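Neural-cadherin (Drosophila melanogaster, PDB 3UBF) mediates calcium-dependent, homophilic cell-cell adhesion through a chain of extracellular cadherin domains, three of which make up this fragment. Local coordinates at residues 60-74 / 88-101. Numbering follows the deposited sequence.
With ZN (zinc ion), chain B; CA (calcium ion), chain T.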
loop_
_atom_site.group_PDB
_atom_site.type_symbol
_atom_site.label_atom_id
_atom_site.label_comp_id
_atom_site.label_asym_id
_atom_site.label_seq_id
_atom_site.Cartn_x
_atom_site.Cartn_y
_atom_site.Cartn_z
ATOM N N TYR A 60 4.044 -19.772 -7.195
ATOM C CA TYR A 60 2.675 -19.621 -7.679
ATOM C C TYR A 60 2.595 -18.942 -9.047
ATOM O O TYR A 60 1.825 -19.362 -9.913
ATOM C CB TYR A 60 1.891 -18.827 -6.637
ATOM C CG TYR A 60 0.473 -18.491 -7.008
ATOM C CD1 TYR A 60 -0.576 -19.336 -6.659
ATOM C CD2 TYR A 60 0.172 -17.298 -7.672
ATOM C CE1 TYR A 60 -1.878 -19.017 -6.970
ATOM C CE2 TYR A 60 -1.126 -16.974 -7.992
ATOM C CZ TYR A 60 -2.151 -17.839 -7.637
ATOM O OH TYR A 60 -3.449 -17.524 -7.970
ATOM N N GLU A 61 3.389 -17.889 -9.220
ATOM C CA GLU A 61 3.435 -17.121 -10.462
ATOM C C GLU A 61 3.905 -17.980 -11.627
ATOM O O GLU A 61 3.508 -17.746 -12.769
ATOM C CB GLU A 61 4.354 -15.900 -10.310
ATOM C CG GLU A 61 3.784 -14.763 -9.457
ATOM C CD GLU A 61 3.734 -15.068 -7.961
ATOM O OE1 GLU A 61 4.161 -16.156 -7.514
ATOM O OE2 GLU A 61 3.263 -14.206 -7.210
ATOM N N GLU A 62 4.742 -18.974 -11.327
ATOM C CA GLU A 62 5.284 -19.872 -12.347
ATOM C C GLU A 62 4.354 -21.034 -12.736
ATOM O O GLU A 62 4.614 -21.729 -13.726
ATOM C CB GLU A 62 6.684 -20.370 -11.953
ATOM C CG GLU A 62 7.777 -19.351 -12.289
ATOM C CD GLU A 62 9.172 -19.737 -11.798
ATOM O OE1 GLU A 62 9.503 -20.951 -11.728
ATOM O OE2 GLU A 62 9.952 -18.802 -11.498
ATOM N N LEU A 63 3.279 -21.235 -11.968
ATOM C CA LEU A 63 2.269 -22.254 -12.277
ATOM C C LEU A 63 1.372 -21.791 -13.423
ATOM O O LEU A 63 1.232 -20.578 -13.670
ATOM C CB LEU A 63 1.405 -22.557 -11.048
ATOM C CG LEU A 63 2.103 -22.979 -9.751
ATOM C CD1 LEU A 63 1.101 -23.204 -8.656
ATOM C CD2 LEU A 63 2.925 -24.226 -9.965
ATOM N N GLY A 64 0.753 -22.752 -14.114
ATOM C CA GLY A 64 -0.219 -22.437 -15.168
ATOM C C GLY A 64 -1.383 -21.643 -14.594
ATOM O O GLY A 64 -1.501 -21.522 -13.371
ATOM N N PRO A 65 -2.265 -21.111 -15.463
ATOM C CA PRO A 65 -3.375 -20.262 -15.001
ATOM C C PRO A 65 -4.341 -21.025 -14.096
ATOM O O PRO A 65 -5.222 -20.434 -13.466
ATOM C CB PRO A 65 -4.071 -19.847 -16.300
ATOM C CG PRO A 65 -3.732 -20.921 -17.279
ATOM C CD PRO A 65 -2.350 -21.402 -16.907
ATOM N N GLU A 66 -4.155 -22.339 -14.037
ATOM C CA GLU A 66 -4.940 -23.206 -13.180
ATOM C C GLU A 66 -4.520 -23.026 -11.719
ATOM O O GLU A 66 -5.349 -23.135 -10.806
ATOM C CB GLU A 66 -4.740 -24.655 -13.632
ATOM C CG GLU A 66 -5.859 -25.615 -13.227
ATOM C CD GLU A 66 -7.181 -25.312 -13.918
ATOM O OE1 GLU A 66 -7.169 -24.622 -14.962
ATOM O OE2 GLU A 66 -8.233 -25.767 -13.414
ATOM N N LYS A 67 -3.228 -22.749 -11.517
ATOM C CA LYS A 67 -2.632 -22.531 -10.185
ATOM C C LYS A 67 -2.651 -23.798 -9.343
ATOM O O LYS A 67 -2.933 -23.792 -8.139
ATOM C CB LYS A 67 -3.271 -21.335 -9.471
ATOM C CG LYS A 67 -3.113 -20.032 -10.252
ATOM C CD LYS A 67 -1.651 -19.741 -10.558
ATOM C CE LYS A 67 -1.474 -18.587 -11.515
ATOM N NZ LYS A 67 -0.038 -18.473 -11.852
ATOM N N THR A 68 -2.330 -24.897 -10.003
ATOM C CA THR A 68 -2.368 -26.195 -9.371
ATOM C C THR A 68 -1.093 -26.947 -9.702
ATOM O O THR A 68 -0.516 -26.774 -10.777
ATOM C CB THR A 68 -3.583 -27.023 -9.847
ATOM O OG1 THR A 68 -3.538 -27.165 -11.272
ATOM C CG2 THR A 68 -4.892 -26.347 -9.455
ATOM N N ILE A 69 -0.636 -27.755 -8.756
ATOM C CA ILE A 69 0.342 -28.762 -9.068
ATOM C C ILE A 69 -0.510 -29.979 -9.359
ATOM O O ILE A 69 -1.146 -30.548 -8.464
ATOM C CB ILE A 69 1.363 -28.946 -7.949
ATOM C CG1 ILE A 69 2.227 -27.680 -7.859
ATOM C CG2 ILE A 69 2.256 -30.134 -8.248
ATOM C CD1 ILE A 69 2.880 -27.448 -6.542
ATOM N N ASP A 70 -0.567 -30.321 -10.643
ATOM C CA ASP A 70 -1.501 -31.314 -11.152
ATOM C C ASP A 70 -0.706 -32.474 -11.733
ATOM O O ASP A 70 0.022 -32.317 -12.711
ATOM C CB ASP A 70 -2.434 -30.684 -12.205
ATOM C CG ASP A 70 -3.728 -31.485 -12.420
ATOM O OD1 ASP A 70 -3.829 -32.625 -11.909
ATOM O OD2 ASP A 70 -4.648 -30.973 -13.112
ATOM N N PHE A 71 -0.845 -33.642 -11.121
ATOM C CA PHE A 71 -0.073 -34.807 -11.534
ATOM C C PHE A 71 -0.827 -36.088 -11.236
ATOM O O PHE A 71 -1.805 -36.087 -10.495
ATOM C CB PHE A 71 1.301 -34.827 -10.847
ATOM C CG PHE A 71 1.231 -34.876 -9.351
ATOM C CD1 PHE A 71 0.946 -33.734 -8.616
ATOM C CD2 PHE A 71 1.442 -36.073 -8.673
ATOM C CE1 PHE A 71 0.879 -33.783 -7.215
ATOM C CE2 PHE A 71 1.377 -36.131 -7.273
ATOM C CZ PHE A 71 1.100 -34.981 -6.543
ATOM N N TRP A 72 -0.345 -37.177 -11.818
ATOM C CA TRP A 72 -0.927 -38.489 -11.626
ATOM C C TRP A 72 0.053 -39.389 -10.876
ATOM O O TRP A 72 1.265 -39.198 -10.941
ATOM C CB TRP A 72 -1.277 -39.108 -12.981
ATOM C CG TRP A 72 -2.501 -38.538 -13.643
ATOM C CD1 TRP A 72 -2.580 -37.386 -14.356
ATOM C CD2 TRP A 72 -3.811 -39.117 -13.667
ATOM N NE1 TRP A 72 -3.863 -37.198 -14.818
ATOM C CE2 TRP A 72 -4.638 -38.249 -14.409
ATOM C CE3 TRP A 72 -4.369 -40.287 -13.128
ATOM C CZ2 TRP A 72 -5.997 -38.510 -14.629
ATOM C CZ3 TRP A 72 -5.728 -40.545 -13.348
ATOM C CH2 TRP A 72 -6.520 -39.659 -14.093
ATOM N N VAL A 73 -0.482 -40.361 -10.157
ATOM C CA VAL A 73 0.349 -41.362 -9.514
ATOM C C VAL A 73 -0.069 -42.764 -9.957
ATOM O O VAL A 73 -1.217 -42.995 -10.334
ATOM C CB VAL A 73 0.318 -41.238 -7.972
ATOM C CG1 VAL A 73 0.713 -39.822 -7.548
ATOM C CG2 VAL A 73 -1.056 -41.601 -7.423
ATOM N N ILE A 74 0.892 -43.677 -9.946
ATOM C CA ILE A 74 0.652 -45.086 -10.205
ATOM C C ILE A 74 0.825 -45.808 -8.876
ATOM O O ILE A 74 1.822 -45.606 -8.174
ATOM C CB ILE A 74 1.610 -45.628 -11.306
ATOM C CG1 ILE A 74 1.007 -45.432 -12.701
ATOM C CG2 ILE A 74 1.945 -47.111 -11.096
ATOM C CD1 ILE A 74 0.833 -43.986 -13.120
ATOM N N ASP A 88 -3.289 -49.299 -10.023
ATOM C CA ASP A 88 -4.249 -48.210 -9.952
ATOM C C ASP A 88 -3.636 -46.894 -10.381
ATOM O O ASP A 88 -2.418 -46.773 -10.485
ATOM C CB ASP A 88 -4.796 -48.075 -8.536
ATOM C CG ASP A 88 -6.029 -48.898 -8.317
ATOM O OD1 ASP A 88 -6.250 -49.850 -9.091
ATOM O OD2 ASP A 88 -6.784 -48.588 -7.375
ATOM N N ASN A 89 -4.503 -45.913 -10.625
ATOM C CA ASN A 89 -4.109 -44.581 -11.063
ATOM C C ASN A 89 -4.899 -43.546 -10.294
ATOM O O ASN A 89 -6.102 -43.707 -10.094
ATOM C CB ASN A 89 -4.365 -44.405 -12.563
ATOM C CG ASN A 89 -3.651 -45.446 -13.401
ATOM O OD1 ASN A 89 -2.420 -45.506 -13.426
ATOM N ND2 ASN A 89 -4.423 -46.278 -14.089
ATOM N N GLN A 90 -4.226 -42.490 -9.855
ATOM C CA GLN A 90 -4.903 -41.422 -9.138
ATOM C C GLN A 90 -4.340 -40.055 -9.480
ATOM O O GLN A 90 -3.126 -39.819 -9.409
ATOM C CB GLN A 90 -4.831 -41.650 -7.635
ATOM C CG GLN A 90 -5.757 -40.760 -6.836
ATOM C CD GLN A 90 -5.397 -40.745 -5.378
ATOM O OE1 GLN A 90 -4.280 -41.090 -5.012
ATOM N NE2 GLN A 90 -6.335 -40.335 -4.533
ATOM N N ARG A 91 -5.243 -39.155 -9.841
ATOM C CA ARG A 91 -4.889 -37.787 -10.133
ATOM C C ARG A 91 -4.752 -37.016 -8.825
ATOM O O ARG A 91 -5.554 -37.188 -7.899
ATOM C CB ARG A 91 -5.953 -37.162 -11.028
ATOM C CG ARG A 91 -5.544 -35.871 -11.684
ATOM C CD ARG A 91 -6.660 -35.393 -12.586
ATOM N NE ARG A 91 -6.387 -34.073 -13.142
ATOM C CZ ARG A 91 -7.191 -33.426 -13.981
ATOM N NH1 ARG A 91 -8.339 -33.967 -14.380
ATOM N NH2 ARG A 91 -6.845 -32.227 -14.420
ATOM N N VAL A 92 -3.710 -36.192 -8.741
ATOM C CA VAL A 92 -3.520 -35.320 -7.590
ATOM C C VAL A 92 -3.522 -33.868 -8.053
ATOM O O VAL A 92 -2.780 -33.486 -8.974
ATOM C CB VAL A 92 -2.232 -35.646 -6.806
ATOM C CG1 VAL A 92 -2.210 -34.896 -5.475
ATOM C CG2 VAL A 92 -2.105 -37.140 -6.556
ATOM N N ILE A 93 -4.390 -33.075 -7.430
ATOM C CA ILE A 93 -4.493 -31.646 -7.720
ATOM C C ILE A 93 -4.247 -30.880 -6.438
ATOM O O ILE A 93 -5.110 -30.835 -5.561
ATOM C CB ILE A 93 -5.887 -31.246 -8.294
ATOM C CG1 ILE A 93 -6.332 -32.197 -9.417
ATOM C CG2 ILE A 93 -5.865 -29.809 -8.805
ATOM C CD1 ILE A 93 -7.697 -31.845 -10.037
ATOM N N ILE A 94 -3.058 -30.301 -6.319
ATOM C CA ILE A 94 -2.741 -29.440 -5.195
ATOM C C ILE A 94 -3.086 -28.028 -5.619
ATOM O O ILE A 94 -2.392 -27.444 -6.445
ATOM C CB ILE A 94 -1.242 -29.488 -4.832
ATOM C CG1 ILE A 94 -0.803 -30.907 -4.455
ATOM C CG2 ILE A 94 -0.923 -28.496 -3.701
ATOM C CD1 ILE A 94 0.712 -31.111 -4.525
ATOM N N LEU A 95 -4.166 -27.480 -5.078
ATOM C CA LEU A 95 -4.458 -26.070 -5.282
ATOM C C LEU A 95 -3.474 -25.250 -4.454
ATOM O O LEU A 95 -3.435 -25.407 -3.238
ATOM C CB LEU A 95 -5.893 -25.746 -4.875
ATOM C CG LEU A 95 -6.307 -24.293 -5.151
ATOM C CD1 LEU A 95 -6.353 -23.989 -6.655
ATOM C CD2 LEU A 95 -7.634 -23.947 -4.469
ATOM N N VAL A 96 -2.676 -24.402 -5.113
ATOM C CA VAL A 96 -1.663 -23.569 -4.447
ATOM C C VAL A 96 -2.192 -22.153 -4.233
ATOM O O VAL A 96 -2.669 -21.493 -5.159
ATOM C CB VAL A 96 -0.337 -23.514 -5.250
ATOM C CG1 VAL A 96 0.707 -22.596 -4.576
ATOM C CG2 VAL A 96 0.231 -24.916 -5.451
ATOM N N LYS A 97 -2.116 -21.704 -2.990
ATOM C CA LYS A 97 -2.562 -20.375 -2.616
ATOM C C LYS A 97 -1.369 -19.438 -2.464
ATOM O O LYS A 97 -0.424 -19.729 -1.728
ATOM C CB LYS A 97 -3.394 -20.431 -1.331
ATOM C CG LYS A 97 -4.895 -20.132 -1.500
ATOM C CD LYS A 97 -5.566 -20.892 -2.658
ATOM C CE LYS A 97 -7.060 -20.526 -2.797
ATOM N NZ LYS A 97 -7.345 -19.047 -2.938
ATOM N N ASP A 98 -1.410 -18.331 -3.196
ATOM C CA ASP A 98 -0.414 -17.283 -3.070
ATOM C C ASP A 98 -0.875 -16.350 -1.953
ATOM O O ASP A 98 -1.716 -15.470 -2.178
ATOM C CB ASP A 98 -0.307 -16.532 -4.398
ATOM C CG ASP A 98 0.931 -15.685 -4.495
ATOM O OD1 ASP A 98 1.737 -15.685 -3.541
ATOM O OD2 ASP A 98 1.101 -15.006 -5.533
ATOM N N VAL A 99 -0.361 -16.547 -0.742
ATOM C CA VAL A 99 -0.891 -15.807 0.425
ATOM C C VAL A 99 -0.336 -14.372 0.528
ATOM O O VAL A 99 -0.794 -13.578 1.357
ATOM C CB VAL A 99 -0.751 -16.606 1.768
ATOM N N ASN A 100 0.627 -14.058 -0.339
ATOM C CA ASN A 100 1.205 -12.730 -0.458
ATOM C C ASN A 100 0.371 -11.869 -1.428
ATOM O O ASN A 100 0.534 -10.640 -1.509
ATOM C CB ASN A 100 2.643 -12.832 -0.994
ATOM C CG ASN A 100 3.452 -14.000 -0.382
ATOM O OD1 ASN A 100 2.909 -15.058 -0.019
ATOM N ND2 ASN A 100 4.767 -13.809 -0.294
ATOM N N ASP A 101 -0.530 -12.533 -2.151
ATOM C CA ASP A 101 -1.268 -11.941 -3.262
ATOM C C ASP A 101 -2.406 -11.035 -2.772
ATOM O O ASP A 101 -3.568 -11.441 -2.759
ATOM C CB ASP A 101 -1.815 -13.070 -4.156
ATOM C CG ASP A 101 -2.214 -12.595 -5.553
ATOM O OD1 ASP A 101 -2.232 -11.371 -5.798
ATOM O OD2 ASP A 101 -2.517 -13.456 -6.416
HETATM ZN ZN ZN B . 2.981 -14.311 -5.326
HETATM CA CA CA T . 5.656 -16.115 -5.811
HETATM O O HOH W 1 4.088 -14.812 -4.334
HETATM O O HOH W 2 7.463 -16.808 -4.608
#
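Glu-61 OE2, at 1.9 Å, and Asp-98 meet on a zinc ion at the metal site between the first two cadherin domains of the fragment. Asp-98 binds it chiefly through OD2 at 2.0 Å, with OD1 a longer second contact at 2.6 Å. Asp-136 completes the protein ligands of this zinc, while Glu-61 OE1 turns to the neighbouring calcium, among whose other ligands are Glu-13 and Asp-138. Behind the site, Asp-98 CB sits over the Tyr-60 ring, 3.4 Å from its centroid, a CH-pi contact; Lys-67 CD lies against the opposite face, toward its rim, held there as NZ donates hydrogen bonds to Tyr-60 O and Leu-63 O.

Strand 68-76 leaves this end and strand 88-97 returns to it, an antiparallel hairpin of the beta sandwich. On the core face, chi1 of 60° lays the Phe-71 ring across toward Val-92, whose CB lies over its rim near CZ; Ile-94 CD1 meets the ring edge. On the other face Arg-91 CB is centred over the six-membered ring of Trp-72, and the extended arginine grips Asp-70 side-on, guanidinium and carboxylate 5° from coplanar. A serine in place of Arg-91 would probably leave Asp-70 without its countercharge and the indole with less cover. In this grip NE reaches OD1 at 3.2 Å and NH2 reaches OD2 at 2.8 Å, each on a syn lone pair.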